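Class B carbapenemase GOB-18 (Elizabethkingia meningoseptica, PDB 5K0W) is a dizinc metallo-beta-lactamase of subclass B3 that hydrolyses beta-lactam antibiotics, carbapenems among them. Local coordinates at residues S17-K29 against K133-K146. Numbering follows the deposited sequence.
Sequences SAQVVKEPENMPK and KSDYEMGKYGVTFK
V21 and V143 hold the same rotamer, each with CG1 trans to its own backbone N (chi1 176° and 179°), and the two side chains cross at about a right angle where CG2 of V21 meets CG1 of V143 at 3.8 Å. The other branch of V21, CG1, lies 3.8 Å from F145 CA, while CG2 also reaches the base of K146, so this one valine is fitted along the backbone from V143 to K146. Beside it the two chains are joined by a single direct backbone bond: K22 N gives its hydrogen to V143 O over 2.8 Å, almost straight at 174°. The same carbonyl oxygen receives a CA-H...O contact from V21 CA. A water donates to V20 O and accepts, weakly, from V143 N, extending the link on the side of V20. Further along, T144 turns its methyl CG2 to P24 CD at 3.8 Å, and P24 CG sits 4.2 Å above one face of the Y141 ring, displaced toward its rim. E23 CG packs 3.4 Å from T144 O, but its carboxylate leaves the contact and accepts from A71 N. At the other end, Q19 OE1 takes only a weak bond of 3.3 Å from K133 NZ. Within 133-146, D135 OD1 accepts from the backbone N of E137, an Asx turn, and from that of M138, which completes an Asx motif just before the short 3-10 segment 139-141. The contact thus lays the extended N-terminal segment, ahead of strand 38-41, over the loop between helix 125-129 and strand 152-154. P24 and M138 both touch Y101 of helix 101-104, close to the zinc ligands H100 and D102, and F145 touches both T104 of that helix and L128 of helix 125-129.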
loop_
_atom_site.group_PDB
_atom_site.type_symbol
_atom_site.label_atom_id
_atom_site.label_comp_id
_atom_site.label_asym_id
_atom_site.label_seq_id
_atom_site.Cartn_x
_atom_site.Cartn_y
_atom_site.Cartn_z
ATOM N N SER A 17 -19.834 18.274 16.461
ATOM C CA SER A 17 -20.028 16.860 16.770
ATOM C C SER A 17 -19.313 15.941 15.753
ATOM O O SER A 17 -19.744 15.810 14.603
ATOM C CB SER A 17 -21.523 16.520 16.893
ATOM O OG SER A 17 -21.801 15.462 17.805
ATOM N N ALA A 18 -18.206 15.327 16.174
ATOM C CA ALA A 18 -17.465 14.390 15.328
ATOM C C ALA A 18 -16.841 13.291 16.163
ATOM O O ALA A 18 -16.256 13.566 17.216
ATOM C CB ALA A 18 -16.385 15.114 14.530
ATOM N N GLN A 19 -16.978 12.037 15.692
ATOM C CA GLN A 19 -16.363 10.854 16.305
ATOM C C GLN A 19 -14.845 11.133 16.276
ATOM O O GLN A 19 -14.306 11.519 15.233
ATOM C CB GLN A 19 -16.692 9.597 15.496
ATOM C CG GLN A 19 -18.194 9.337 15.316
ATOM C CD GLN A 19 -18.496 8.013 14.642
ATOM O OE1 GLN A 19 -17.599 7.285 14.198
ATOM N NE2 GLN A 19 -19.777 7.670 14.540
ATOM N N VAL A 20 -14.198 11.045 17.446
ATOM C CA VAL A 20 -12.801 11.393 17.655
ATOM C C VAL A 20 -11.835 10.376 17.050
ATOM O O VAL A 20 -11.957 9.181 17.316
ATOM C CB VAL A 20 -12.519 11.658 19.163
ATOM C CG1 VAL A 20 -11.082 12.114 19.396
ATOM C CG2 VAL A 20 -13.489 12.691 19.734
ATOM N N VAL A 21 -10.855 10.880 16.270
ATOM C CA VAL A 21 -9.778 10.109 15.648
ATOM C C VAL A 21 -8.575 10.121 16.609
ATOM O O VAL A 21 -8.208 11.193 17.091
ATOM C CB VAL A 21 -9.395 10.690 14.260
ATOM C CG1 VAL A 21 -8.211 9.948 13.645
ATOM C CG2 VAL A 21 -10.584 10.687 13.303
ATOM N N LYS A 22 -7.959 8.950 16.880
ATOM C CA LYS A 22 -6.761 8.860 17.712
ATOM C C LYS A 22 -5.852 7.705 17.277
ATOM O O LYS A 22 -6.201 6.530 17.462
ATOM C CB LYS A 22 -7.104 8.768 19.210
ATOM C CG LYS A 22 -5.920 9.116 20.111
ATOM C CD LYS A 22 -5.872 8.247 21.343
ATOM C CE LYS A 22 -4.585 8.439 22.102
ATOM N NZ LYS A 22 -4.517 7.541 23.283
ATOM N N GLU A 23 -4.686 8.047 16.700
ATOM C CA GLU A 23 -3.687 7.070 16.256
ATOM C C GLU A 23 -3.019 6.438 17.478
ATOM O O GLU A 23 -2.908 7.115 18.505
ATOM C CB GLU A 23 -2.612 7.742 15.403
ATOM C CG GLU A 23 -3.100 8.179 14.033
ATOM C CD GLU A 23 -2.137 9.022 13.215
ATOM O OE1 GLU A 23 -1.237 9.663 13.803
ATOM O OE2 GLU A 23 -2.326 9.085 11.979
ATOM N N PRO A 24 -2.547 5.166 17.413
ATOM C CA PRO A 24 -1.889 4.583 18.586
ATOM C C PRO A 24 -0.712 5.418 19.083
ATOM O O PRO A 24 -0.045 6.123 18.307
ATOM C CB PRO A 24 -1.446 3.205 18.093
ATOM C CG PRO A 24 -2.369 2.891 16.985
ATOM C CD PRO A 24 -2.614 4.192 16.306
ATOM N N GLU A 25 -0.515 5.378 20.407
ATOM C CA GLU A 25 0.563 6.045 21.117
ATOM C C GLU A 25 1.835 5.238 20.752
ATOM O O GLU A 25 1.734 4.060 20.371
ATOM C CB GLU A 25 0.308 6.024 22.646
ATOM C CG GLU A 25 -0.909 6.823 23.097
ATOM C CD GLU A 25 -1.062 7.121 24.582
ATOM O OE1 GLU A 25 -0.099 6.896 25.353
ATOM O OE2 GLU A 25 -2.148 7.609 24.972
ATOM N N ASN A 26 3.002 5.869 20.809
ATOM C CA ASN A 26 4.303 5.244 20.504
ATOM C C ASN A 26 4.549 4.616 19.094
ATOM O O ASN A 26 5.039 3.486 18.972
ATOM C CB ASN A 26 4.828 4.341 21.647
ATOM N N MET A 27 4.247 5.386 18.045
ATOM C CA MET A 27 4.471 5.017 16.641
ATOM C C MET A 27 5.969 5.068 16.330
ATOM O O MET A 27 6.661 5.904 16.916
ATOM C CB MET A 27 3.802 6.058 15.758
ATOM C CG MET A 27 2.433 5.703 15.306
ATOM S SD MET A 27 1.870 7.105 14.319
ATOM C CE MET A 27 1.142 8.132 15.616
ATOM N N PRO A 28 6.493 4.263 15.373
ATOM C CA PRO A 28 7.940 4.330 15.075
ATOM C C PRO A 28 8.331 5.644 14.435
ATOM O O PRO A 28 7.546 6.207 13.673
ATOM C CB PRO A 28 8.181 3.164 14.115
ATOM C CG PRO A 28 6.948 2.338 14.181
ATOM C CD PRO A 28 5.826 3.234 14.556
ATOM N N LYS A 29 9.532 6.140 14.774
ATOM C CA LYS A 29 10.110 7.403 14.315
ATOM C C LYS A 29 10.101 7.527 12.795
ATOM O O LYS A 29 9.696 8.568 12.270
ATOM C CB LYS A 29 11.537 7.555 14.884
ATOM C CG LYS A 29 12.326 8.789 14.423
ATOM C CD LYS A 29 13.838 8.537 14.318
ATOM C CE LYS A 29 14.217 7.615 13.179
ATOM N NZ LYS A 29 15.674 7.645 12.893
ATOM N N LYS A 133 -12.734 1.056 13.169
ATOM C CA LYS A 133 -13.550 0.376 14.183
ATOM C C LYS A 133 -13.863 -1.078 13.861
ATOM O O LYS A 133 -13.830 -1.902 14.777
ATOM C CB LYS A 133 -14.842 1.136 14.482
ATOM C CG LYS A 133 -14.636 2.466 15.190
ATOM C CD LYS A 133 -15.972 3.109 15.538
ATOM C CE LYS A 133 -16.676 3.759 14.371
ATOM N NZ LYS A 133 -18.091 4.101 14.692
ATOM N N SER A 134 -14.139 -1.410 12.582
ATOM C CA SER A 134 -14.444 -2.792 12.210
ATOM C C SER A 134 -13.231 -3.697 11.983
ATOM O O SER A 134 -13.428 -4.880 11.734
ATOM C CB SER A 134 -15.384 -2.839 11.013
ATOM O OG SER A 134 -14.753 -2.228 9.905
ATOM N N ASP A 135 -11.992 -3.181 12.088
ATOM C CA ASP A 135 -10.792 -4.005 11.864
ATOM C C ASP A 135 -10.670 -5.127 12.902
ATOM O O ASP A 135 -10.728 -4.856 14.102
ATOM C CB ASP A 135 -9.512 -3.148 11.827
ATOM C CG ASP A 135 -8.309 -3.870 11.237
ATOM O OD1 ASP A 135 -7.726 -4.734 11.940
ATOM O OD2 ASP A 135 -7.945 -3.573 10.071
ATOM N N TYR A 136 -10.506 -6.383 12.424
ATOM C CA TYR A 136 -10.355 -7.602 13.231
ATOM C C TYR A 136 -9.226 -7.516 14.264
ATOM O O TYR A 136 -9.219 -8.275 15.242
ATOM C CB TYR A 136 -10.187 -8.826 12.317
ATOM C CG TYR A 136 -8.818 -8.970 11.692
ATOM C CD1 TYR A 136 -8.470 -8.251 10.560
ATOM C CD2 TYR A 136 -7.873 -9.841 12.229
ATOM C CE1 TYR A 136 -7.221 -8.402 9.967
ATOM C CE2 TYR A 136 -6.608 -9.971 11.668
ATOM C CZ TYR A 136 -6.282 -9.242 10.543
ATOM O OH TYR A 136 -5.041 -9.405 9.979
ATOM N N GLU A 137 -8.280 -6.605 14.047
ATOM C CA GLU A 137 -7.192 -6.399 14.985
ATOM C C GLU A 137 -7.097 -4.948 15.432
ATOM O O GLU A 137 -7.020 -4.693 16.632
ATOM C CB GLU A 137 -5.850 -6.947 14.436
ATOM C CG GLU A 137 -4.628 -6.741 15.328
ATOM C CD GLU A 137 -4.511 -7.501 16.640
ATOM O OE1 GLU A 137 -5.429 -8.281 16.986
ATOM O OE2 GLU A 137 -3.474 -7.323 17.319
ATOM N N MET A 138 -7.130 -4.002 14.483
ATOM C CA MET A 138 -6.989 -2.560 14.746
ATOM C C MET A 138 -8.209 -1.866 15.374
ATOM O O MET A 138 -8.095 -0.720 15.807
ATOM C CB MET A 138 -6.489 -1.831 13.478
ATOM C CG MET A 138 -5.158 -2.341 12.964
ATOM S SD MET A 138 -3.861 -2.284 14.220
ATOM C CE MET A 138 -3.603 -0.528 14.324
ATOM N N GLY A 139 -9.347 -2.572 15.408
ATOM C CA GLY A 139 -10.613 -2.109 15.975
ATOM C C GLY A 139 -10.543 -1.853 17.468
ATOM O O GLY A 139 -11.226 -0.954 17.968
ATOM N N LYS A 140 -9.681 -2.616 18.190
ATOM C CA LYS A 140 -9.441 -2.452 19.638
ATOM C C LYS A 140 -8.979 -1.015 19.995
ATOM O O LYS A 140 -9.158 -0.587 21.136
ATOM C CB LYS A 140 -8.456 -3.504 20.181
ATOM C CG LYS A 140 -7.041 -3.433 19.622
ATOM C CD LYS A 140 -6.194 -4.555 20.201
ATOM C CE LYS A 140 -4.965 -4.878 19.381
ATOM N NZ LYS A 140 -4.227 -6.063 19.911
ATOM N N TYR A 141 -8.412 -0.283 19.004
ATOM C CA TYR A 141 -7.940 1.095 19.123
ATOM C C TYR A 141 -9.029 2.131 18.759
ATOM O O TYR A 141 -8.767 3.334 18.826
ATOM C CB TYR A 141 -6.694 1.311 18.237
ATOM C CG TYR A 141 -5.524 0.429 18.602
ATOM C CD1 TYR A 141 -4.707 0.737 19.684
ATOM C CD2 TYR A 141 -5.227 -0.712 17.862
ATOM C CE1 TYR A 141 -3.641 -0.088 20.045
ATOM C CE2 TYR A 141 -4.164 -1.545 18.212
ATOM C CZ TYR A 141 -3.378 -1.231 19.310
ATOM O OH TYR A 141 -2.315 -2.022 19.668
ATOM N N GLY A 142 -10.215 1.667 18.359
ATOM C CA GLY A 142 -11.316 2.532 17.961
ATOM C C GLY A 142 -11.143 3.137 16.577
ATOM O O GLY A 142 -10.991 2.404 15.595
ATOM N N VAL A 143 -11.193 4.488 16.493
ATOM C CA VAL A 143 -11.024 5.231 15.237
ATOM C C VAL A 143 -9.573 5.688 15.163
ATOM O O VAL A 143 -9.191 6.629 15.873
ATOM C CB VAL A 143 -12.034 6.406 15.078
ATOM C CG1 VAL A 143 -11.797 7.167 13.776
ATOM C CG2 VAL A 143 -13.479 5.929 15.153
ATOM N N THR A 144 -8.767 5.001 14.338
ATOM C CA THR A 144 -7.332 5.283 14.147
ATOM C C THR A 144 -7.058 6.219 12.968
ATOM O O THR A 144 -5.944 6.720 12.826
ATOM C CB THR A 144 -6.514 3.986 14.023
ATOM O OG1 THR A 144 -7.212 3.059 13.196
ATOM C CG2 THR A 144 -6.193 3.365 15.365
ATOM N N PHE A 145 -8.059 6.446 12.119
ATOM C CA PHE A 145 -7.926 7.312 10.957
ATOM C C PHE A 145 -9.287 7.871 10.565
ATOM O O PHE A 145 -10.316 7.236 10.839
ATOM C CB PHE A 145 -7.268 6.560 9.777
ATOM C CG PHE A 145 -8.084 5.442 9.174
ATOM C CD1 PHE A 145 -7.964 4.138 9.647
ATOM C CD2 PHE A 145 -8.918 5.677 8.091
ATOM C CE1 PHE A 145 -8.685 3.101 9.062
ATOM C CE2 PHE A 145 -9.653 4.645 7.518
ATOM C CZ PHE A 145 -9.524 3.359 7.998
ATOM N N LYS A 146 -9.289 9.052 9.904
ATOM C CA LYS A 146 -10.511 9.723 9.437
ATOM C C LYS A 146 -11.243 8.804 8.482
ATOM O O LYS A 146 -10.693 8.478 7.429
ATOM C CB LYS A 146 -10.186 11.032 8.694
ATOM C CG LYS A 146 -9.909 12.258 9.545
ATOM C CD LYS A 146 -9.325 13.350 8.628
ATOM C CE LYS A 146 -9.335 14.735 9.212
ATOM N NZ LYS A 146 -9.408 15.766 8.143
HETATM O O HOH W 1 -12.170 6.561 18.977
#